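N6 adenine specific DNA methylase (Encephalitozoon cuniculi, PDB 3Q87) methylates the translation termination factor eRF1, as the Mtq2 catalytic subunit of an S-adenosylmethionine-dependent methyltransferase activated by its partner protein Trm112. Local coordinates at residues V82-P87 with D108-A113; G117-L122 with R139-R144; N127-V132 with T155-K160. One frame throughout, in Å; residues are numbered along the deposited sequence.

Interaction 1: residues V82-P87 with D108-A113; sequences VVFNPP and DRFVDA. With SAM (S-adenosylmethionine), chain D.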
loop_
_atom_site.group_PDB
_atom_site.type_symbol
_atom_site.label_atom_id
_atom_site.label_comp_id
_atom_site.label_asym_id
_atom_site.label_seq_id
_atom_site.Cartn_x
_atom_site.Cartn_y
_atom_site.Cartn_z
ATOM N N VAL B 82 -6.420 5.719 -0.688
ATOM C CA VAL B 82 -6.019 4.817 -1.750
ATOM C C VAL B 82 -6.099 5.539 -3.103
ATOM O O VAL B 82 -7.103 6.181 -3.410
ATOM C CB VAL B 82 -6.935 3.568 -1.785
ATOM C CG1 VAL B 82 -6.646 2.730 -3.028
ATOM C CG2 VAL B 82 -6.761 2.728 -0.506
ATOM N N VAL B 83 -5.043 5.440 -3.898
ATOM C CA VAL B 83 -5.021 5.990 -5.246
ATOM C C VAL B 83 -4.837 4.823 -6.210
ATOM O O VAL B 83 -3.962 3.979 -6.007
ATOM C CB VAL B 83 -3.826 6.951 -5.435
ATOM C CG1 VAL B 83 -3.806 7.482 -6.867
ATOM C CG2 VAL B 83 -3.878 8.087 -4.408
ATOM N N PHE B 84 -5.633 4.787 -7.270
ATOM C CA PHE B 84 -5.656 3.623 -8.155
ATOM C C PHE B 84 -5.922 4.002 -9.606
ATOM O O PHE B 84 -7.030 4.387 -9.957
ATOM C CB PHE B 84 -6.741 2.651 -7.683
ATOM C CG PHE B 84 -6.672 1.288 -8.316
ATOM C CD1 PHE B 84 -5.514 0.841 -8.927
ATOM C CD2 PHE B 84 -7.768 0.430 -8.256
ATOM C CE1 PHE B 84 -5.455 -0.425 -9.484
ATOM C CE2 PHE B 84 -7.710 -0.840 -8.802
ATOM C CZ PHE B 84 -6.564 -1.268 -9.417
ATOM N N ASN B 85 -4.901 3.897 -10.449
ATOM C CA ASN B 85 -5.127 3.859 -11.886
ATOM C C ASN B 85 -5.218 2.385 -12.254
ATOM O O ASN B 85 -4.209 1.697 -12.303
ATOM C CB ASN B 85 -4.001 4.565 -12.637
ATOM C CG ASN B 85 -4.245 4.633 -14.142
ATOM O OD1 ASN B 85 -5.300 4.231 -14.630
ATOM N ND2 ASN B 85 -3.266 5.130 -14.877
ATOM N N PRO B 86 -6.446 1.878 -12.468
ATOM C CA PRO B 86 -6.659 0.430 -12.569
ATOM C C PRO B 86 -6.503 -0.103 -13.992
ATOM O O PRO B 86 -6.482 0.698 -14.931
ATOM C CB PRO B 86 -8.112 0.280 -12.119
ATOM C CG PRO B 86 -8.772 1.536 -12.624
ATOM C CD PRO B 86 -7.707 2.628 -12.612
ATOM N N PRO B 87 -6.379 -1.434 -14.152
ATOM C CA PRO B 87 -6.463 -2.043 -15.491
ATOM C C PRO B 87 -7.879 -1.821 -15.987
ATOM O O PRO B 87 -8.801 -2.383 -15.416
ATOM C CB PRO B 87 -6.298 -3.543 -15.234
ATOM C CG PRO B 87 -6.055 -3.705 -13.772
ATOM C CD PRO B 87 -6.313 -2.430 -13.067
ATOM N N ASP B 108 -14.478 -3.257 -10.366
ATOM C CA ASP B 108 -15.614 -3.741 -9.590
ATOM C C ASP B 108 -15.138 -4.531 -8.380
ATOM O O ASP B 108 -15.716 -4.429 -7.300
ATOM C CB ASP B 108 -16.535 -4.614 -10.458
ATOM C CG ASP B 108 -17.379 -3.798 -11.426
ATOM O OD1 ASP B 108 -17.369 -2.551 -11.316
ATOM O OD2 ASP B 108 -18.064 -4.403 -12.290
ATOM N N ARG B 109 -14.083 -5.322 -8.558
ATOM C CA ARG B 109 -13.498 -6.035 -7.428
ATOM C C ARG B 109 -12.945 -5.066 -6.392
ATOM O O ARG B 109 -13.095 -5.272 -5.180
ATOM C CB ARG B 109 -12.407 -7.004 -7.893
ATOM C CG ARG B 109 -12.965 -8.307 -8.416
ATOM C CD ARG B 109 -11.898 -9.250 -8.952
ATOM N NE ARG B 109 -10.798 -9.479 -8.016
ATOM C CZ ARG B 109 -9.513 -9.355 -8.345
ATOM N NH1 ARG B 109 -9.182 -9.024 -9.589
ATOM N NH2 ARG B 109 -8.559 -9.585 -7.451
ATOM N N PHE B 110 -12.308 -4.006 -6.876
ATOM C CA PHE B 110 -11.748 -2.983 -6.001
ATOM C C PHE B 110 -12.845 -2.285 -5.196
ATOM O O PHE B 110 -12.765 -2.167 -3.986
ATOM C CB PHE B 110 -10.981 -1.925 -6.815
ATOM C CG PHE B 110 -10.611 -0.700 -6.015
ATOM C CD1 PHE B 110 -9.697 -0.790 -4.980
ATOM C CD2 PHE B 110 -11.178 0.537 -6.295
ATOM C CE1 PHE B 110 -9.359 0.332 -4.220
ATOM C CE2 PHE B 110 -10.840 1.662 -5.553
ATOM C CZ PHE B 110 -9.927 1.553 -4.500
ATOM N N VAL B 111 -13.867 -1.812 -5.891
ATOM C CA VAL B 111 -14.943 -1.076 -5.248
ATOM C C VAL B 111 -15.615 -1.929 -4.170
ATOM O O VAL B 111 -15.925 -1.451 -3.079
ATOM C CB VAL B 111 -15.968 -0.615 -6.298
ATOM C CG1 VAL B 111 -17.243 -0.121 -5.632
ATOM C CG2 VAL B 111 -15.342 0.455 -7.203
ATOM N N ASP B 112 -15.799 -3.210 -4.458
ATOM C CA ASP B 112 -16.423 -4.085 -3.477
ATOM C C ASP B 112 -15.561 -4.491 -2.282
ATOM O O ASP B 112 -16.067 -5.079 -1.332
ATOM C CB ASP B 112 -17.073 -5.295 -4.130
ATOM C CG ASP B 112 -18.558 -5.091 -4.327
ATOM O OD1 ASP B 112 -18.946 -4.447 -5.332
ATOM O OD2 ASP B 112 -19.335 -5.542 -3.453
ATOM N N ALA B 113 -14.280 -4.151 -2.301
ATOM C CA ALA B 113 -13.412 -4.472 -1.170
ATOM C C ALA B 113 -12.899 -3.245 -0.408
ATOM O O ALA B 113 -12.370 -3.379 0.695
ATOM C CB ALA B 113 -12.240 -5.327 -1.630
HETATM N N SAM D . 0.069 3.674 -11.527
HETATM C CA SAM D . 0.568 3.460 -12.892
HETATM C C SAM D . 0.269 4.708 -13.737
HETATM O O SAM D . 0.911 4.974 -14.754
HETATM O OXT SAM D . -0.627 5.487 -13.419
HETATM C CB SAM D . 0.077 2.148 -13.564
HETATM C CG SAM D . -1.401 1.954 -13.987
HETATM S SD SAM D . -1.824 0.465 -14.996
HETATM C CE SAM D . -3.198 1.050 -16.010
HETATM C "C5'" SAM D . -2.704 -0.602 -13.829
HETATM C "C4'" SAM D . -1.699 -1.234 -12.880
HETATM O "O4'" SAM D . -2.371 -2.113 -11.992
HETATM C "C3'" SAM D . -0.635 -2.050 -13.600
HETATM O "O3'" SAM D . 0.626 -1.685 -13.085
HETATM C "C2'" SAM D . -0.943 -3.488 -13.235
HETATM O "O2'" SAM D . 0.196 -4.308 -13.116
HETATM C "C1'" SAM D . -1.622 -3.309 -11.897
HETATM N N9 SAM D . -2.572 -4.365 -11.578
HETATM C C8 SAM D . -3.343 -5.130 -12.424
HETATM N N7 SAM D . -4.079 -5.967 -11.659
HETATM C C5 SAM D . -3.783 -5.725 -10.347
HETATM C C6 SAM D . -4.232 -6.261 -9.153
HETATM N N6 SAM D . -5.147 -7.225 -9.166
HETATM N N1 SAM D . -3.730 -5.791 -7.951
HETATM C C2 SAM D . -2.781 -4.782 -7.917
HETATM N N3 SAM D . -2.341 -4.249 -9.113
HETATM C C4 SAM D . -2.832 -4.717 -10.290
#

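Interaction 2: residues G117-L122 with R139-R144; sequences GMLYLL and RGYGTR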
loop_
_atom_site.group_PDB
_atom_site.type_symbol
_atom_site.label_atom_id
_atom_site.label_comp_id
_atom_site.label_asym_id
_atom_site.label_seq_id
_atom_site.Cartn_x
_atom_site.Cartn_y
_atom_site.Cartn_z
ATOM N N GLY B 117 -11.031 5.667 4.191
ATOM C CA GLY B 117 -11.836 6.871 4.295
ATOM C C GLY B 117 -11.929 7.686 3.013
ATOM O O GLY B 117 -12.933 8.357 2.778
ATOM N N MET B 118 -10.888 7.626 2.185
ATOM C CA MET B 118 -10.830 8.423 0.961
ATOM C C MET B 118 -10.127 7.685 -0.168
ATOM O O MET B 118 -9.153 6.971 0.065
ATOM C CB MET B 118 -10.089 9.726 1.235
ATOM C CG MET B 118 -10.323 10.807 0.190
ATOM S SD MET B 118 -9.372 12.283 0.597
ATOM C CE MET B 118 -10.030 12.631 2.225
ATOM N N LEU B 119 -10.609 7.869 -1.392
ATOM C CA LEU B 119 -9.994 7.229 -2.548
ATOM C C LEU B 119 -10.029 8.102 -3.795
ATOM O O LEU B 119 -10.927 8.934 -3.966
ATOM C CB LEU B 119 -10.649 5.873 -2.834
ATOM C CG LEU B 119 -12.143 5.832 -3.157
ATOM C CD1 LEU B 119 -12.407 6.077 -4.638
ATOM C CD2 LEU B 119 -12.707 4.481 -2.738
ATOM N N TYR B 120 -9.036 7.911 -4.657
ATOM C CA TYR B 120 -9.009 8.560 -5.970
ATOM C C TYR B 120 -8.892 7.445 -7.006
ATOM O O TYR B 120 -7.941 6.660 -6.974
ATOM C CB TYR B 120 -7.820 9.513 -6.070
ATOM C CG TYR B 120 -7.890 10.668 -5.092
ATOM C CD1 TYR B 120 -8.561 11.838 -5.419
ATOM C CD2 TYR B 120 -7.310 10.576 -3.830
ATOM C CE1 TYR B 120 -8.632 12.905 -4.515
ATOM C CE2 TYR B 120 -7.379 11.632 -2.923
ATOM C CZ TYR B 120 -8.041 12.792 -3.274
ATOM O OH TYR B 120 -8.115 13.836 -2.377
ATOM N N LEU B 121 -9.870 7.357 -7.902
ATOM C CA LEU B 121 -9.927 6.266 -8.871
ATOM C C LEU B 121 -10.021 6.817 -10.291
ATOM O O LEU B 121 -10.779 7.740 -10.541
ATOM C CB LEU B 121 -11.128 5.368 -8.585
ATOM C CG LEU B 121 -11.404 4.221 -9.560
ATOM C CD1 LEU B 121 -10.294 3.161 -9.489
ATOM C CD2 LEU B 121 -12.761 3.589 -9.237
ATOM N N LEU B 122 -9.246 6.255 -11.214
ATOM C CA LEU B 122 -9.323 6.663 -12.606
ATOM C C LEU B 122 -10.136 5.651 -13.392
ATOM O O LEU B 122 -9.984 4.447 -13.222
ATOM C CB LEU B 122 -7.929 6.818 -13.231
ATOM C CG LEU B 122 -7.913 7.278 -14.705
ATOM C CD1 LEU B 122 -6.607 7.970 -15.026
ATOM C CD2 LEU B 122 -8.152 6.129 -15.692
ATOM N N ARG B 139 -21.388 1.555 -1.424
ATOM C CA ARG B 139 -20.371 1.111 -0.488
ATOM C C ARG B 139 -20.119 2.148 0.597
ATOM O O ARG B 139 -19.242 1.986 1.441
ATOM C CB ARG B 139 -19.081 0.767 -1.236
ATOM C CG ARG B 139 -19.187 -0.507 -2.063
ATOM C CD ARG B 139 -18.957 -1.719 -1.189
ATOM N NE ARG B 139 -17.627 -1.671 -0.587
ATOM C CZ ARG B 139 -17.244 -2.412 0.449
ATOM N NH1 ARG B 139 -18.094 -3.260 1.017
ATOM N NH2 ARG B 139 -16.010 -2.297 0.922
ATOM N N GLY B 140 -20.897 3.224 0.568
ATOM C CA GLY B 140 -20.794 4.250 1.586
ATOM C C GLY B 140 -19.930 5.438 1.214
ATOM O O GLY B 140 -19.598 6.249 2.076
ATOM N N TYR B 141 -19.558 5.562 -0.057
ATOM C CA TYR B 141 -18.718 6.694 -0.446
ATOM C C TYR B 141 -19.530 7.810 -1.062
ATOM O O TYR B 141 -20.245 7.598 -2.041
ATOM C CB TYR B 141 -17.604 6.278 -1.419
ATOM C CG TYR B 141 -16.546 5.415 -0.780
ATOM C CD1 TYR B 141 -15.457 5.984 -0.147
ATOM C CD2 TYR B 141 -16.655 4.025 -0.792
ATOM C CE1 TYR B 141 -14.498 5.200 0.461
ATOM C CE2 TYR B 141 -15.702 3.228 -0.187
ATOM C CZ TYR B 141 -14.622 3.822 0.442
ATOM O OH TYR B 141 -13.663 3.040 1.053
ATOM N N GLY B 142 -19.413 9.003 -0.497
ATOM C CA GLY B 142 -19.857 10.180 -1.215
ATOM C C GLY B 142 -18.847 10.374 -2.330
ATOM O O GLY B 142 -17.645 10.321 -2.083
ATOM N N THR B 143 -19.318 10.575 -3.555
ATOM C CA THR B 143 -18.422 10.663 -4.702
ATOM C C THR B 143 -18.535 11.985 -5.433
ATOM O O THR B 143 -19.541 12.675 -5.334
ATOM C CB THR B 143 -18.733 9.557 -5.737
ATOM O OG1 THR B 143 -19.962 9.859 -6.421
ATOM C CG2 THR B 143 -18.849 8.214 -5.054
ATOM N N ARG B 144 -17.492 12.332 -6.175
ATOM C CA ARG B 144 -17.606 13.356 -7.203
ATOM C C ARG B 144 -16.539 13.145 -8.255
ATOM O O ARG B 144 -15.468 12.596 -7.967
ATOM C CB ARG B 144 -17.535 14.765 -6.621
ATOM C CG ARG B 144 -16.212 15.156 -5.998
ATOM C CD ARG B 144 -16.343 16.534 -5.371
ATOM N NE ARG B 144 -15.077 17.058 -4.866
ATOM C CZ ARG B 144 -14.309 17.924 -5.523
ATOM N NH1 ARG B 144 -14.675 18.367 -6.723
ATOM N NH2 ARG B 144 -13.172 18.350 -4.982
#

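Interaction 3: residues N127-V132 with T155-K160; sequences NRPKEV and TVYIIK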
loop_
_atom_site.group_PDB
_atom_site.type_symbol
_atom_site.label_atom_id
_atom_site.label_comp_id
_atom_site.label_asym_id
_atom_site.label_seq_id
_atom_site.Cartn_x
_atom_site.Cartn_y
_atom_site.Cartn_z
ATOM N N ASN B 127 -15.860 2.329 -19.315
ATOM C CA ASN B 127 -16.152 1.605 -18.080
ATOM C C ASN B 127 -17.540 1.903 -17.521
ATOM O O ASN B 127 -17.992 1.235 -16.592
ATOM C CB ASN B 127 -15.099 1.909 -17.010
ATOM C CG ASN B 127 -13.699 1.561 -17.460
ATOM O OD1 ASN B 127 -13.498 0.605 -18.200
ATOM N ND2 ASN B 127 -12.724 2.330 -17.013
ATOM N N ARG B 128 -18.199 2.911 -18.088
ATOM C CA ARG B 128 -19.494 3.401 -17.612
ATOM C C ARG B 128 -19.353 4.036 -16.241
ATOM O O ARG B 128 -19.759 3.457 -15.239
ATOM C CB ARG B 128 -20.543 2.290 -17.613
ATOM C CG ARG B 128 -20.979 1.884 -19.018
ATOM C CD ARG B 128 -21.908 0.665 -19.003
ATOM N NE ARG B 128 -22.439 0.346 -20.330
ATOM C CZ ARG B 128 -23.112 -0.766 -20.621
ATOM N NH1 ARG B 128 -23.338 -1.678 -19.678
ATOM N NH2 ARG B 128 -23.560 -0.971 -21.857
ATOM N N PRO B 129 -18.769 5.245 -16.203
ATOM C CA PRO B 129 -18.367 5.947 -14.982
ATOM C C PRO B 129 -19.514 6.078 -14.000
ATOM O O PRO B 129 -19.301 6.051 -12.782
ATOM C CB PRO B 129 -17.955 7.332 -15.491
ATOM C CG PRO B 129 -17.592 7.124 -16.904
ATOM C CD PRO B 129 -18.487 6.036 -17.410
ATOM N N LYS B 130 -20.726 6.222 -14.528
ATOM C CA LYS B 130 -21.902 6.394 -13.685
ATOM C C LYS B 130 -22.215 5.138 -12.886
ATOM O O LYS B 130 -22.607 5.223 -11.736
ATOM C CB LYS B 130 -23.109 6.810 -14.526
ATOM C CG LYS B 130 -22.998 8.215 -15.071
ATOM C CD LYS B 130 -24.301 8.678 -15.700
ATOM C CE LYS B 130 -24.170 10.100 -16.227
ATOM N NZ LYS B 130 -25.497 10.695 -16.541
ATOM N N GLU B 131 -22.049 3.971 -13.500
ATOM C CA GLU B 131 -22.219 2.720 -12.771
ATOM C C GLU B 131 -21.151 2.581 -11.680
ATOM O O GLU B 131 -21.400 2.005 -10.623
ATOM C CB GLU B 131 -22.169 1.523 -13.719
ATOM C CG GLU B 131 -23.310 1.473 -14.716
ATOM C CD GLU B 131 -23.265 0.235 -15.603
ATOM O OE1 GLU B 131 -22.401 -0.643 -15.375
ATOM O OE2 GLU B 131 -24.098 0.143 -16.531
ATOM N N VAL B 132 -19.960 3.112 -11.940
ATOM C CA VAL B 132 -18.901 3.088 -10.943
ATOM C C VAL B 132 -19.273 3.993 -9.770
ATOM O O VAL B 132 -19.178 3.595 -8.615
ATOM C CB VAL B 132 -17.518 3.514 -11.528
ATOM C CG1 VAL B 132 -16.424 3.427 -10.439
ATOM C CG2 VAL B 132 -17.150 2.655 -12.743
ATOM N N THR B 155 -11.625 9.254 -23.114
ATOM C CA THR B 155 -11.806 10.320 -22.144
ATOM C C THR B 155 -11.643 9.752 -20.742
ATOM O O THR B 155 -12.215 8.722 -20.402
ATOM C CB THR B 155 -13.180 10.991 -22.284
ATOM O OG1 THR B 155 -14.202 10.064 -21.902
ATOM C CG2 THR B 155 -13.420 11.418 -23.725
ATOM N N VAL B 156 -10.861 10.442 -19.931
ATOM C CA VAL B 156 -10.522 9.959 -18.609
ATOM C C VAL B 156 -11.361 10.649 -17.540
ATOM O O VAL B 156 -11.535 11.869 -17.577
ATOM C CB VAL B 156 -9.035 10.225 -18.328
ATOM C CG1 VAL B 156 -8.751 10.147 -16.847
ATOM C CG2 VAL B 156 -8.186 9.252 -19.094
ATOM N N TYR B 157 -11.872 9.868 -16.589
ATOM C CA TYR B 157 -12.586 10.404 -15.434
ATOM C C TYR B 157 -11.870 10.079 -14.127
ATOM O O TYR B 157 -11.575 8.921 -13.833
ATOM C CB TYR B 157 -14.007 9.846 -15.378
ATOM C CG TYR B 157 -14.821 10.114 -16.628
ATOM C CD1 TYR B 157 -15.829 11.073 -16.632
ATOM C CD2 TYR B 157 -14.579 9.413 -17.800
ATOM C CE1 TYR B 157 -16.576 11.327 -17.772
ATOM C CE2 TYR B 157 -15.324 9.656 -18.949
ATOM C CZ TYR B 157 -16.321 10.614 -18.928
ATOM O OH TYR B 157 -17.060 10.859 -20.060
ATOM N N ILE B 158 -11.592 11.106 -13.342
ATOM C CA ILE B 158 -11.000 10.902 -12.033
ATOM C C ILE B 158 -12.056 11.012 -10.943
ATOM O O ILE B 158 -12.629 12.075 -10.697
ATOM C CB ILE B 158 -9.864 11.880 -11.778
ATOM C CG1 ILE B 158 -8.738 11.610 -12.783
ATOM C CG2 ILE B 158 -9.384 11.768 -10.324
ATOM C CD1 ILE B 158 -7.717 12.698 -12.823
ATOM N N ILE B 159 -12.318 9.885 -10.303
ATOM C CA ILE B 159 -13.329 9.815 -9.267
ATOM C C ILE B 159 -12.721 10.014 -7.889
ATOM O O ILE B 159 -11.730 9.376 -7.547
ATOM C CB ILE B 159 -14.053 8.477 -9.332
ATOM C CG1 ILE B 159 -14.739 8.334 -10.685
ATOM C CG2 ILE B 159 -15.094 8.366 -8.234
ATOM C CD1 ILE B 159 -15.627 7.105 -10.780
ATOM N N LYS B 160 -13.293 10.926 -7.110
ATOM C CA LYS B 160 -12.901 11.076 -5.714
ATOM C C LYS B 160 -14.010 10.522 -4.833
ATOM O O LYS B 160 -15.173 10.872 -5.004
ATOM C CB LYS B 160 -12.609 12.527 -5.343
ATOM C CG LYS B 160 -12.363 12.704 -3.855
ATOM C CD LYS B 160 -11.908 14.108 -3.497
ATOM C CE LYS B 160 -11.713 14.236 -1.988
ATOM N NZ LYS B 160 -11.298 15.609 -1.602
#

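Interaction 1: residues V82-P87 with D108-A113
Phe84 and Phe110 form a T-shaped pair inside the beta-alpha-beta unit made by strand 81-84, helix 105-113 and strand 118-124, a building block of the Rossmann-like methyltransferase fold. The edge of Phe84 is turned into the face of Phe110, with the ring planes at 68° and the centroids 5.2 Å apart. The touching atom is Phe84 CD2, which stands 3.8 Å from Phe110 CG and lies off the ring centre, toward the rim. With CG anti to its backbone N (chi1 169°), Phe110 runs past Phe84 in the opposite direction, which presents its face to the Phe84 edge and takes its far end to Val82, whose CG1 meets Phe110 CZ at 3.8 Å in an oblique approach. One helix residue thus bears on two strand residues from the same side of the sheet, and Leu30 and Leu71 add to the apolar packing around it. Phe84 is confined further by Pro86, whose CB lies over one of its faces, and the ribose oxygen O4' of S-adenosylmethionine lies at the edge of its ring, near the plane.

The helix covers one face of the strand, and the loop that follows the strand carries the Asn-Pro-Pro of an NPPY sequence, the signature of PrmC-related enzymes and of N6-adenine methylases. On the helix, the exposed Arg109 forms a salt bridge through NH2 with Asp69, which itself binds S-adenosylmethionine. Pro87 CG packs 3.3 Å from C8 of the adenine, while at the other end of the cofactor Asn85 ND2 donates a nearly straight hydrogen bond (163°) to the carboxylate oxygen OXT at 3.0 Å.

Interaction 2: residues G117-L122 with R139-R144
Leu119 of strand 118-124 and Tyr141, which follows helix 129-138, meet through a single methyl group set over an aromatic face. This CH-pi contact puts Leu119 CD2 3.9 Å from the centroid of the Tyr141 ring and 17° off the ring normal. The methyl is displaced somewhat toward the rim, where its nearest ring atom is Tyr141 CE1 at 3.7 Å. The leucine takes an unfavoured first torsion to get there, its CG set between the backbone N and the carbonyl carbon (chi1 60°).

Gly117 O lies near the ring plane as a loose edge neighbour, 4.2 Å from Tyr141 CE1. The polar bond of this side chain is made by the Tyr141 hydroxyl, hydrogen-bonded to the carbonyl O of Val116, which pins the tip of the ring beside the start of the strand. Just before Gly140, Arg139 NH2 is hydrogen-bonded to Val114 O.

The backbone turns sharply just before the tyrosine: Gly140, with a positive phi of 96°, ends helix 129-138 in a Schellman motif. The chain then enters edge strand 142-150, which is separated from strand 118-124 by strand 155-162. That strand order, with the last strand inserted antiparallel beside the fifth, is the hallmark of the class I methyltransferase fold.

Interaction 3: residues N127-V132 with T155-K160
The first turn of helix 129-138 comes down on strand 155-162, the backbones approaching most closely between Pro129 and Tyr157, whose CA atoms are 7.3 Å apart. This is helix-on-sheet packing in the C-terminal half of the Rossmann-like methyltransferase fold, built from two separate apolar touches along the strand.

In the first, the pyrrolidine ring of Pro129 points its CG at the face of Tyr157. CG sits 3.9 Å from the centroid of the Tyr157 ring and only 12° off the ring normal, a well-centred CH-pi contact. The Tyr157 hydroxyl is held by a hydrogen bond to Glu125 OE1, an oxygen that also bonds Thr155 OG1. Tyr157 is thus fixed at its tip as well as at its backbone while the proline covers its face.

The second touch lies one helical turn further on. Ile159, two residues along the same side of the strand, is extended (chi2 -173°), which brings its CD1 to Val132, the two side chains crossing at an angle. Leu121, on the neighbouring strand 118-124, also packs against Val132 and so widens this apolar seam.

Arg128 is the N-cap, right before the helix, and its carbonyl O receives a weak hydrogen bond from Glu131 N. Glu131 OE1 is in a salt bridge with Arg104, whose NH1 also bonds Asn127 O. At the buried end of the contact the methyl groups Val132 CG1 and Ile159 CD1 meet at 3.8 Å.

In the fold
From the N terminus, interaction 1 comes first: it closes a loop from strand 81-84 to helix 105-113 and is complete before the other two open. Interaction 2 then starts on strand 118-124, which neighbours strand 81-84 in the sheet; Val82 O and Tyr120 N, 2.9 Å apart, probably share a hydrogen bond. Interactions 2 and 3 cross, because helix 129-138 opens interaction 3 before residues 139-144 close interaction 2, and strand 155-162 closes interaction 3 last. This strand lies between 118-124 and 142-150 in the sheet. Together the contacts carry the packing from the cofactor-binding centre of the sheet to the outer strand 142-150.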